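Local coordinates for protein protease 2A (Rhinovirus C, PDB 5X45) that probably acts as a chymotrypsin-like cysteine protease that cuts the viral polyprotein, and carries a structural zinc ion, at residues P70-Q82 against K89-H101. Numbering follows the deposited sequence.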
# COMPACT_ATOMS: atom_id res chain seq x y z
N PRO A 70 15.56 -0.66 -2.18
CA PRO A 70 15.49 -1.81 -1.27
C PRO A 70 14.95 -1.35 0.07
O PRO A 70 15.12 -0.17 0.38
CB PRO A 70 16.95 -2.26 -1.16
CG PRO A 70 17.59 -1.74 -2.41
CD PRO A 70 16.92 -0.42 -2.68
N VAL A 71 14.30 -2.22 0.83
CA VAL A 71 13.76 -1.82 2.12
C VAL A 71 13.55 -3.03 3.02
O VAL A 71 13.24 -4.12 2.53
CB VAL A 71 12.41 -1.04 1.95
CG1 VAL A 71 11.32 -1.95 1.42
CG2 VAL A 71 11.99 -0.37 3.24
N GLU A 72 13.79 -2.86 4.32
CA GLU A 72 13.53 -3.91 5.31
C GLU A 72 12.46 -3.43 6.29
O GLU A 72 12.62 -2.37 6.89
CB GLU A 72 14.81 -4.27 6.07
CG GLU A 72 15.98 -4.63 5.17
CD GLU A 72 16.73 -3.38 4.70
OE1 GLU A 72 16.39 -2.27 5.16
OE2 GLU A 72 17.65 -3.51 3.85
N CYS A 73 11.37 -4.17 6.45
CA CYS A 73 10.30 -3.66 7.31
C CYS A 73 10.05 -4.46 8.58
O CYS A 73 10.38 -5.64 8.68
CB CYS A 73 8.99 -3.58 6.54
SG CYS A 73 9.08 -2.56 5.09
N VAL A 74 9.43 -3.79 9.54
CA VAL A 74 8.91 -4.42 10.74
C VAL A 74 7.38 -4.28 10.76
O VAL A 74 6.85 -3.25 10.34
CB VAL A 74 9.49 -3.79 12.01
CG1 VAL A 74 9.14 -4.66 13.20
CG2 VAL A 74 10.99 -3.70 11.91
N SER A 75 6.69 -5.33 11.20
CA SER A 75 5.24 -5.28 11.38
C SER A 75 4.75 -4.55 12.63
O SER A 75 5.32 -4.70 13.72
CB SER A 75 4.67 -6.70 11.41
OG SER A 75 4.77 -7.32 10.15
N HIS A 76 3.69 -3.77 12.47
CA HIS A 76 2.98 -3.15 13.58
C HIS A 76 1.50 -3.47 13.43
O HIS A 76 0.92 -3.24 12.37
CB HIS A 76 3.17 -1.63 13.61
CG HIS A 76 4.50 -1.20 14.10
ND1 HIS A 76 5.61 -1.11 13.29
CD2 HIS A 76 4.93 -0.86 15.35
CE1 HIS A 76 6.65 -0.71 14.00
NE2 HIS A 76 6.25 -0.56 15.26
N ASP A 77 0.90 -3.99 14.49
CA ASP A 77 -0.54 -4.25 14.49
C ASP A 77 -1.33 -2.98 14.23
O ASP A 77 -2.30 -2.98 13.49
CB ASP A 77 -0.97 -4.88 15.81
CG ASP A 77 -0.75 -6.39 15.85
OD1 ASP A 77 -0.35 -6.96 14.81
OD2 ASP A 77 -0.99 -7.01 16.91
N TRP A 78 -0.89 -1.87 14.82
CA TRP A 78 -1.51 -0.59 14.53
C TRP A 78 -0.52 0.54 14.68
O TRP A 78 0.51 0.39 15.33
CB TRP A 78 -2.74 -0.36 15.43
CG TRP A 78 -2.51 -0.44 16.92
CD1 TRP A 78 -2.65 -1.53 17.71
CD2 TRP A 78 -2.12 0.64 17.80
NE1 TRP A 78 -2.37 -1.22 19.02
CE2 TRP A 78 -2.04 0.10 19.10
CE3 TRP A 78 -1.81 1.99 17.60
CZ2 TRP A 78 -1.68 0.87 20.21
CZ3 TRP A 78 -1.45 2.75 18.70
CH2 TRP A 78 -1.39 2.19 19.99
N TYR A 79 -0.85 1.68 14.08
CA TYR A 79 0.08 2.79 13.97
C TYR A 79 -0.67 4.11 13.90
O TYR A 79 -1.71 4.20 13.25
CB TYR A 79 0.94 2.59 12.72
CG TYR A 79 2.24 3.35 12.63
CD1 TYR A 79 3.33 3.00 13.42
CD2 TYR A 79 2.40 4.39 11.71
CE1 TYR A 79 4.53 3.69 13.33
CE2 TYR A 79 3.59 5.07 11.60
CZ TYR A 79 4.65 4.72 12.41
OH TYR A 79 5.84 5.40 12.30
N GLU A 80 -0.14 5.14 14.57
CA GLU A 80 -0.75 6.47 14.55
C GLU A 80 -0.31 7.24 13.30
O GLU A 80 0.87 7.53 13.13
CB GLU A 80 -0.37 7.26 15.80
CG GLU A 80 -1.05 8.62 15.93
CD GLU A 80 -1.15 9.10 17.38
OE1 GLU A 80 -0.71 10.23 17.67
OE2 GLU A 80 -1.67 8.35 18.24
N ILE A 81 -1.27 7.55 12.44
CA ILE A 81 -1.00 8.37 11.26
C ILE A 81 -1.29 9.83 11.59
O ILE A 81 -2.38 10.16 12.08
CB ILE A 81 -1.85 7.96 10.05
CG1 ILE A 81 -1.84 6.44 9.84
CG2 ILE A 81 -1.38 8.70 8.80
CD1 ILE A 81 -0.47 5.86 9.58
N GLN A 82 -0.32 10.70 11.33
CA GLN A 82 -0.54 12.11 11.65
C GLN A 82 -1.52 12.74 10.67
O GLN A 82 -1.68 12.27 9.53
CB GLN A 82 0.78 12.86 11.66
CG GLN A 82 1.73 12.33 12.71
CD GLN A 82 1.08 12.25 14.08
OE1 GLN A 82 0.38 13.17 14.51
NE2 GLN A 82 1.30 11.13 14.76
N LYS A 89 -5.85 13.10 12.17
CA LYS A 89 -5.00 12.16 12.89
C LYS A 89 -5.84 10.94 13.27
O LYS A 89 -6.92 11.09 13.84
CB LYS A 89 -4.42 12.84 14.14
CG LYS A 89 -4.02 11.91 15.28
CD LYS A 89 -3.55 12.72 16.48
CE LYS A 89 -3.34 11.85 17.71
NZ LYS A 89 -2.32 12.40 18.65
N HIS A 90 -5.35 9.74 12.95
CA HIS A 90 -6.13 8.51 13.16
C HIS A 90 -5.24 7.28 13.25
O HIS A 90 -4.07 7.32 12.87
CB HIS A 90 -7.13 8.31 12.03
CG HIS A 90 -6.50 7.99 10.72
ND1 HIS A 90 -5.81 8.93 9.98
CD2 HIS A 90 -6.42 6.83 10.02
CE1 HIS A 90 -5.34 8.36 8.88
NE2 HIS A 90 -5.70 7.09 8.88
N ILE A 91 -5.81 6.18 13.73
CA ILE A 91 -5.10 4.91 13.83
C ILE A 91 -5.34 4.06 12.59
O ILE A 91 -6.46 3.96 12.10
CB ILE A 91 -5.54 4.09 15.07
CG1 ILE A 91 -5.31 4.88 16.37
CG2 ILE A 91 -4.82 2.75 15.11
CD1 ILE A 91 -3.97 5.53 16.50
N GLN A 92 -4.27 3.44 12.08
CA GLN A 92 -4.40 2.45 11.02
C GLN A 92 -3.86 1.10 11.49
O GLN A 92 -3.12 1.02 12.46
CB GLN A 92 -3.67 2.92 9.75
CG GLN A 92 -4.48 3.94 8.94
CD GLN A 92 -3.92 4.20 7.55
OE1 GLN A 92 -3.26 3.34 6.96
NE2 GLN A 92 -4.21 5.37 7.01
N TYR A 93 -4.29 0.03 10.82
CA TYR A 93 -3.96 -1.33 11.24
C TYR A 93 -3.14 -2.08 10.19
O TYR A 93 -3.16 -1.73 9.00
CB TYR A 93 -5.24 -2.11 11.56
CG TYR A 93 -5.97 -1.54 12.75
CD1 TYR A 93 -5.63 -1.92 14.05
CD2 TYR A 93 -6.96 -0.57 12.59
CE1 TYR A 93 -6.29 -1.39 15.15
CE2 TYR A 93 -7.61 -0.03 13.69
CZ TYR A 93 -7.27 -0.44 14.96
OH TYR A 93 -7.92 0.09 16.05
N ASN A 94 -2.40 -3.09 10.64
CA ASN A 94 -1.58 -3.94 9.77
C ASN A 94 -0.59 -3.17 8.91
O ASN A 94 -0.70 -3.11 7.68
CB ASN A 94 -2.48 -4.81 8.88
CG ASN A 94 -3.35 -5.76 9.69
OD1 ASN A 94 -4.58 -5.67 9.68
ND2 ASN A 94 -2.71 -6.69 10.39
N LEU A 95 0.40 -2.57 9.57
CA LEU A 95 1.40 -1.81 8.85
C LEU A 95 2.76 -2.49 8.82
O LEU A 95 3.15 -3.18 9.76
CB LEU A 95 1.54 -0.41 9.44
CG LEU A 95 0.29 0.39 9.08
CD1 LEU A 95 -0.58 0.57 10.31
CD2 LEU A 95 0.62 1.71 8.40
N LEU A 96 3.46 -2.28 7.71
CA LEU A 96 4.87 -2.57 7.62
C LEU A 96 5.63 -1.25 7.68
O LEU A 96 5.30 -0.31 6.97
CB LEU A 96 5.18 -3.32 6.33
CG LEU A 96 4.45 -4.65 6.21
CD1 LEU A 96 4.26 -5.02 4.75
CD2 LEU A 96 5.21 -5.74 6.96
N ILE A 97 6.60 -1.15 8.58
CA ILE A 97 7.35 0.09 8.70
C ILE A 97 8.84 -0.11 8.45
O ILE A 97 9.46 -0.97 9.08
CB ILE A 97 7.21 0.74 10.09
CG1 ILE A 97 5.74 0.75 10.56
CG2 ILE A 97 7.82 2.14 10.07
CD1 ILE A 97 4.92 1.85 9.98
N GLY A 98 9.39 0.68 7.53
CA GLY A 98 10.80 0.58 7.22
C GLY A 98 11.44 1.94 7.11
O GLY A 98 10.75 2.95 6.97
N GLU A 99 12.77 1.98 7.16
CA GLU A 99 13.48 3.22 6.93
C GLU A 99 13.52 3.45 5.43
O GLU A 99 13.81 2.54 4.65
CB GLU A 99 14.90 3.21 7.51
CG GLU A 99 15.17 2.19 8.62
CD GLU A 99 16.64 2.16 9.04
OE1 GLU A 99 17.31 1.11 8.92
OE2 GLU A 99 17.14 3.23 9.47
N GLY A 100 13.23 4.68 5.03
CA GLY A 100 13.16 5.00 3.63
C GLY A 100 12.54 6.36 3.42
O GLY A 100 11.87 6.88 4.30
N HIS A 101 12.80 6.94 2.26
CA HIS A 101 12.25 8.25 1.94
C HIS A 101 10.76 8.20 1.60
O HIS A 101 10.30 7.31 0.87
CB HIS A 101 13.01 8.87 0.77
CG HIS A 101 12.42 10.16 0.32
ND1 HIS A 101 12.62 11.35 0.99
CD2 HIS A 101 11.60 10.45 -0.72
CE1 HIS A 101 11.97 12.31 0.37
NE2 HIS A 101 11.34 11.80 -0.67
O HOH W 1 14.77 2.33 2.04
O HOH W 2 15.03 -0.04 5.08
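The backbone O of Glu99 accepts hydrogen bonds from two waters, at 2.8 Å and 2.9 Å; one water also donates to Pro70 O, the other to Glu72 OE1, while a Val71 methyl lies against the same oxygen. The two waters thus join segments 70-82 and 89-101 beside Gly98, whose lack of a side chain lets its CA lie close to Glu72 O.

Next, Val74 pairs with Ile97 and His76 with Leu95 in antiparallel hydrogen-bonded pairs. Both strands then turn a corner, at Asp77 and Asn94. Asn94 N bonds to Asp77 O from 48° above the carbonyl plane; Asn94 has a left-handed backbone conformation, which asparagine tolerates well. One bent ladder leaves the six-stranded barrel, consistent with the chymotrypsin-like PA-clan fold, and projects as the two-stranded hairpin of 78-81 and 90-93.

Inside the bend, Tyr79 has CG anti to the backbone N (chi1 -161°), which presents its ring to Ile97: Ile97 CD1 sits over the ring centre, 3.6 Å from the centroid, a CH-pi contact. CG1 of the same arm, one bond back, lies by His76 ND1, and Leu95 CD1 packs on Tyr79 CB at 3.5 Å. On the hairpin's other face, extended Glu80 and Lys89 form a salt bridge, with Lys89 NZ 2.9 Å from Glu80 OE1 and above the carboxylate plane.

Ile81 lies beside His90, its CB over the imidazole off-centre, and its CG1 meets the aliphatic part of Gln92. Gln92 NE2 donates to His90 NE2 at 2.9 Å, close to both the amide and ring planes, while Gln92 OE1 bonds to Thr122. Since His90 ND1 is hydrogen-bonded to Pro88 O, the imidazole is probably neutral and protonated at ND1, its rotation fixed by both nitrogens.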